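Local atomic coordinates of fatty acid metabolism regulator protein (PDB entry 1VI0), a protein that represses the transcription of fatty acid transport and beta-oxidation genes, as a homodimer whose DNA binding is inhibited by long-chain fatty acyl-CoA. Residues A81-F93 and A180-G192. Sequence-based numbering, arbitrary orientation.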
loop_
_atom_site.group_PDB
_atom_site.type_symbol
_atom_site.label_atom_id
_atom_site.label_comp_id
_atom_site.label_asym_id
_atom_site.label_seq_id
_atom_site.Cartn_x
_atom_site.Cartn_y
_atom_site.Cartn_z
ATOM N N ALA A 81 -10.251 -23.097 -2.858
ATOM C CA ALA A 81 -9.492 -21.891 -2.483
ATOM C C ALA A 81 -9.881 -20.753 -3.428
ATOM O O ALA A 81 -10.079 -19.632 -2.967
ATOM C CB ALA A 81 -8.016 -22.205 -2.547
ATOM N N LYS A 82 -10.043 -21.063 -4.735
ATOM C CA LYS A 82 -10.436 -20.006 -5.692
ATOM C C LYS A 82 -11.802 -19.448 -5.348
ATOM O O LYS A 82 -11.947 -18.230 -5.331
ATOM C CB LYS A 82 -10.368 -20.543 -7.120
ATOM C CG LYS A 82 -10.905 -19.579 -8.196
ATOM C CD LYS A 82 -10.739 -20.182 -9.612
ATOM C CE LYS A 82 -11.220 -19.095 -10.598
ATOM N NZ LYS A 82 -11.209 -19.631 -11.983
ATOM N N GLU A 83 -12.787 -20.279 -4.988
ATOM C CA GLU A 83 -14.104 -19.808 -4.562
ATOM C C GLU A 83 -14.059 -18.952 -3.322
ATOM O O GLU A 83 -14.677 -17.860 -3.201
ATOM C CB GLU A 83 -15.011 -21.055 -4.318
ATOM C CG GLU A 83 -15.464 -21.667 -5.617
ATOM C CD GLU A 83 -16.049 -23.077 -5.469
ATOM O OE1 GLU A 83 -15.810 -23.763 -4.474
ATOM O OE2 GLU A 83 -16.738 -23.482 -6.441
ATOM N N LYS A 84 -13.257 -19.367 -2.323
ATOM C CA LYS A 84 -13.091 -18.494 -1.143
ATOM C C LYS A 84 -12.464 -17.161 -1.478
ATOM O O LYS A 84 -12.919 -16.133 -0.974
ATOM C CB LYS A 84 -12.278 -19.240 -0.083
ATOM C CG LYS A 84 -12.986 -20.530 0.392
ATOM C CD LYS A 84 -12.015 -21.255 1.347
ATOM C CE LYS A 84 -12.418 -22.697 1.593
ATOM N NZ LYS A 84 -13.705 -22.820 2.304
ATOM N N LEU A 85 -11.420 -17.122 -2.310
ATOM C CA LEU A 85 -10.769 -15.839 -2.656
ATOM C C LEU A 85 -11.705 -14.963 -3.448
ATOM O O LEU A 85 -11.772 -13.756 -3.237
ATOM C CB LEU A 85 -9.513 -16.197 -3.474
ATOM C CG LEU A 85 -8.375 -16.780 -2.618
ATOM C CD1 LEU A 85 -7.161 -17.018 -3.522
ATOM C CD2 LEU A 85 -8.004 -15.737 -1.549
ATOM N N ALA A 86 -12.527 -15.635 -4.306
ATOM C CA ALA A 86 -13.528 -14.826 -5.021
ATOM C C ALA A 86 -14.444 -14.066 -4.080
ATOM O O ALA A 86 -14.725 -12.851 -4.312
ATOM C CB ALA A 86 -14.316 -15.719 -5.960
ATOM N N LEU A 87 -14.846 -14.672 -3.015
ATOM C CA LEU A 87 -15.704 -14.085 -1.993
ATOM C C LEU A 87 -14.957 -12.980 -1.251
ATOM O O LEU A 87 -15.510 -11.861 -1.104
ATOM C CB LEU A 87 -16.247 -15.157 -1.075
ATOM C CG LEU A 87 -17.574 -14.765 -0.374
ATOM C CD1 LEU A 87 -18.498 -14.061 -1.362
ATOM C CD2 LEU A 87 -18.232 -16.046 0.118
ATOM N N VAL A 88 -13.728 -13.274 -0.835
ATOM C CA VAL A 88 -12.933 -12.250 -0.179
ATOM C C VAL A 88 -12.799 -11.020 -1.058
ATOM O O VAL A 88 -13.046 -9.926 -0.533
ATOM C CB VAL A 88 -11.487 -12.765 0.146
ATOM C CG1 VAL A 88 -10.696 -11.619 0.681
ATOM C CG2 VAL A 88 -11.639 -13.865 1.222
ATOM N N ILE A 89 -12.410 -11.157 -2.310
ATOM C CA ILE A 89 -12.235 -9.983 -3.172
ATOM C C ILE A 89 -13.532 -9.184 -3.319
ATOM O O ILE A 89 -13.591 -7.968 -3.195
ATOM C CB ILE A 89 -11.618 -10.348 -4.514
ATOM C CG1 ILE A 89 -10.260 -11.106 -4.291
ATOM C CG2 ILE A 89 -11.438 -9.168 -5.417
ATOM C CD1 ILE A 89 -9.760 -11.764 -5.526
ATOM N N SER A 90 -14.595 -9.927 -3.683
ATOM C CA SER A 90 -15.867 -9.206 -3.913
ATOM C C SER A 90 -16.394 -8.572 -2.641
ATOM O O SER A 90 -16.843 -7.411 -2.690
ATOM C CB SER A 90 -16.850 -10.182 -4.554
ATOM O OG SER A 90 -17.297 -11.150 -3.664
ATOM N N LYS A 91 -16.206 -9.207 -1.469
ATOM C CA LYS A 91 -16.669 -8.637 -0.228
ATOM C C LYS A 91 -15.811 -7.426 0.187
ATOM O O LYS A 91 -16.408 -6.428 0.632
ATOM C CB LYS A 91 -16.884 -9.656 0.865
ATOM C CG LYS A 91 -17.919 -10.721 0.447
ATOM C CD LYS A 91 -19.318 -10.211 0.777
ATOM C CE LYS A 91 -20.278 -10.399 -0.386
ATOM N NZ LYS A 91 -20.010 -9.407 -1.488
ATOM N N HIS A 92 -14.534 -7.516 -0.054
ATOM C CA HIS A 92 -13.622 -6.375 0.265
ATOM C C HIS A 92 -14.030 -5.157 -0.579
ATOM O O HIS A 92 -14.271 -4.046 -0.098
ATOM C CB HIS A 92 -12.199 -6.805 0.074
ATOM C CG HIS A 92 -11.092 -5.852 0.422
ATOM N ND1 HIS A 92 -9.891 -6.246 1.002
ATOM C CD2 HIS A 92 -10.978 -4.537 0.197
ATOM C CE1 HIS A 92 -9.094 -5.175 1.075
ATOM N NE2 HIS A 92 -9.752 -4.099 0.610
ATOM N N PHE A 93 -14.151 -5.358 -1.893
ATOM C CA PHE A 93 -14.501 -4.278 -2.832
ATOM C C PHE A 93 -15.876 -3.698 -2.504
ATOM O O PHE A 93 -15.982 -2.467 -2.415
ATOM C CB PHE A 93 -14.478 -4.884 -4.268
ATOM C CG PHE A 93 -13.094 -5.104 -4.816
ATOM C CD1 PHE A 93 -11.916 -4.793 -4.126
ATOM C CD2 PHE A 93 -12.958 -5.456 -6.170
ATOM C CE1 PHE A 93 -10.704 -4.947 -4.741
ATOM C CE2 PHE A 93 -11.723 -5.608 -6.767
ATOM C CZ PHE A 93 -10.561 -5.332 -6.033
ATOM N N ALA A 180 -17.229 -4.540 -9.919
ATOM C CA ALA A 180 -17.268 -5.242 -11.239
ATOM C C ALA A 180 -15.936 -5.786 -11.662
ATOM O O ALA A 180 -15.781 -6.538 -12.664
ATOM C CB ALA A 180 -17.872 -4.276 -12.257
ATOM N N LEU A 181 -14.830 -5.322 -11.029
ATOM C CA LEU A 181 -13.506 -5.805 -11.369
ATOM C C LEU A 181 -13.120 -7.055 -10.545
ATOM O O LEU A 181 -12.033 -7.605 -10.844
ATOM C CB LEU A 181 -12.445 -4.735 -11.132
ATOM C CG LEU A 181 -12.612 -3.369 -11.744
ATOM C CD1 LEU A 181 -11.547 -2.357 -11.390
ATOM C CD2 LEU A 181 -12.657 -3.553 -13.277
ATOM N N SER A 182 -13.932 -7.414 -9.580
ATOM C CA SER A 182 -13.650 -8.578 -8.724
ATOM C C SER A 182 -13.144 -9.787 -9.434
ATOM O O SER A 182 -12.092 -10.423 -9.112
ATOM C CB SER A 182 -14.920 -8.957 -7.899
ATOM O OG SER A 182 -15.250 -7.901 -7.036
ATOM N N ASN A 183 -13.948 -10.297 -10.436
ATOM C CA ASN A 183 -13.529 -11.537 -11.078
ATOM C C ASN A 183 -12.227 -11.442 -11.823
ATOM O O ASN A 183 -11.431 -12.385 -11.860
ATOM C CB ASN A 183 -14.638 -12.016 -12.044
ATOM C CG ASN A 183 -14.426 -13.411 -12.563
ATOM O OD1 ASN A 183 -14.603 -14.372 -11.769
ATOM N ND2 ASN A 183 -14.111 -13.595 -13.821
ATOM N N SER A 184 -11.914 -10.300 -12.486
ATOM C CA SER A 184 -10.722 -10.177 -13.260
ATOM C C SER A 184 -9.469 -10.104 -12.357
ATOM O O SER A 184 -8.470 -10.713 -12.671
ATOM C CB SER A 184 -10.743 -8.966 -14.203
ATOM O OG SER A 184 -11.802 -9.257 -15.153
ATOM N N VAL A 185 -9.735 -9.560 -11.167
ATOM C CA VAL A 185 -8.635 -9.471 -10.154
ATOM C C VAL A 185 -8.351 -10.906 -9.657
ATOM O O VAL A 185 -7.199 -11.344 -9.716
ATOM C CB VAL A 185 -9.068 -8.582 -9.005
ATOM C CG1 VAL A 185 -7.947 -8.677 -7.931
ATOM C CG2 VAL A 185 -9.094 -7.105 -9.460
ATOM N N LEU A 186 -9.425 -11.596 -9.316
ATOM C CA LEU A 186 -9.277 -13.051 -8.995
ATOM C C LEU A 186 -8.511 -13.806 -10.032
ATOM O O LEU A 186 -7.521 -14.537 -9.728
ATOM C CB LEU A 186 -10.708 -13.642 -8.861
ATOM C CG LEU A 186 -10.699 -15.165 -8.719
ATOM C CD1 LEU A 186 -10.169 -15.604 -7.331
ATOM C CD2 LEU A 186 -12.124 -15.673 -8.880
ATOM N N GLU A 187 -8.869 -13.738 -11.358
ATOM C CA GLU A 187 -8.180 -14.488 -12.377
ATOM C C GLU A 187 -6.702 -14.141 -12.523
ATOM O O GLU A 187 -5.861 -15.027 -12.831
ATOM C CB GLU A 187 -8.956 -14.395 -13.707
ATOM C CG GLU A 187 -10.315 -15.127 -13.632
ATOM C CD GLU A 187 -10.134 -16.624 -13.365
ATOM O OE1 GLU A 187 -9.041 -17.167 -13.593
ATOM O OE2 GLU A 187 -11.123 -17.268 -12.954
ATOM N N LEU A 188 -6.343 -12.879 -12.320
ATOM C CA LEU A 188 -4.971 -12.430 -12.348
ATOM C C LEU A 188 -4.199 -13.125 -11.193
ATOM O O LEU A 188 -3.093 -13.598 -11.489
ATOM C CB LEU A 188 -4.846 -10.902 -12.140
ATOM C CG LEU A 188 -5.179 -10.128 -13.499
ATOM C CD1 LEU A 188 -5.511 -8.717 -13.232
ATOM C CD2 LEU A 188 -3.959 -10.327 -14.397
ATOM N N LEU A 189 -4.768 -13.229 -10.011
ATOM C CA LEU A 189 -4.085 -13.877 -8.865
ATOM C C LEU A 189 -3.975 -15.387 -9.085
ATOM O O LEU A 189 -2.923 -15.990 -8.806
ATOM C CB LEU A 189 -4.852 -13.574 -7.566
ATOM C CG LEU A 189 -4.815 -12.081 -7.095
ATOM C CD1 LEU A 189 -5.797 -11.802 -6.020
ATOM C CD2 LEU A 189 -3.378 -11.746 -6.659
ATOM N N VAL A 190 -4.990 -15.999 -9.677
ATOM C CA VAL A 190 -5.078 -17.421 -9.918
ATOM C C VAL A 190 -4.127 -17.892 -10.986
ATOM O O VAL A 190 -3.454 -18.893 -10.766
ATOM C CB VAL A 190 -6.546 -17.855 -10.157
ATOM C CG1 VAL A 190 -6.580 -19.270 -10.727
ATOM C CG2 VAL A 190 -7.360 -17.707 -8.902
ATOM N N SER A 191 -3.970 -17.183 -12.113
ATOM C CA SER A 191 -3.167 -17.636 -13.241
ATOM C C SER A 191 -2.013 -16.732 -13.607
ATOM O O SER A 191 -1.231 -17.130 -14.506
ATOM C CB SER A 191 -4.064 -17.827 -14.503
ATOM O OG SER A 191 -5.109 -18.750 -14.201
ATOM N N GLY A 192 -1.877 -15.561 -13.044
ATOM C CA GLY A 192 -0.773 -14.665 -13.257
ATOM C C GLY A 192 -0.816 -14.048 -14.659
ATOM O O GLY A 192 -1.869 -14.157 -15.312
#
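Helix 81-93 and helix 182-191 run roughly antiparallel, at 136°, with their axes 9.2 Å apart at closest approach; the backbones come nearest at S90 and S182 and diverge toward K82 and V190. Packing is knobs-into-holes in both directions. I89 sits among S182, V185, L186 and L189, and its CD1 lies 3.7 Å from L186 CA. L186 is the reciprocal knob, among K82, L85, A86 and I89. With CG anti to the backbone N (chi1 172°), it reaches helix 81-93 with both methyls: CD1 meets the backbone at K82 O, while CD2 rests 3.7 Å from A86 CB. F93 turns a ring edge to V185, with CE2 4.1 Å from V185 CG2. I89 CG2 lies over one face of the same ring, nearer its edge than its centre. S182 OG is 3.4 Å from S90 CA, a close fit without polar pairing; this hydroxyl bonds instead to V179 O. At the other end K82 stretches out fully extended, crossing L186 at about a right angle. Its NZ meets the syn lone pair of E187 OE2 at 2.6 Å, and the bend in E187 (chi2 -62°) helps bring the carboxylate back to it. A methionine in place of K82 would probably leave the E187 carboxylate without its charged mate and free to turn. H92 on helix 81-93 touches the bound dodecyl-CoA of this TetR-family repressor. Largely apolar packing thus probably holds this pocket-lining helix to helix 182-191, and the partly exposed K82-E187 pair adds a charged link where they diverge.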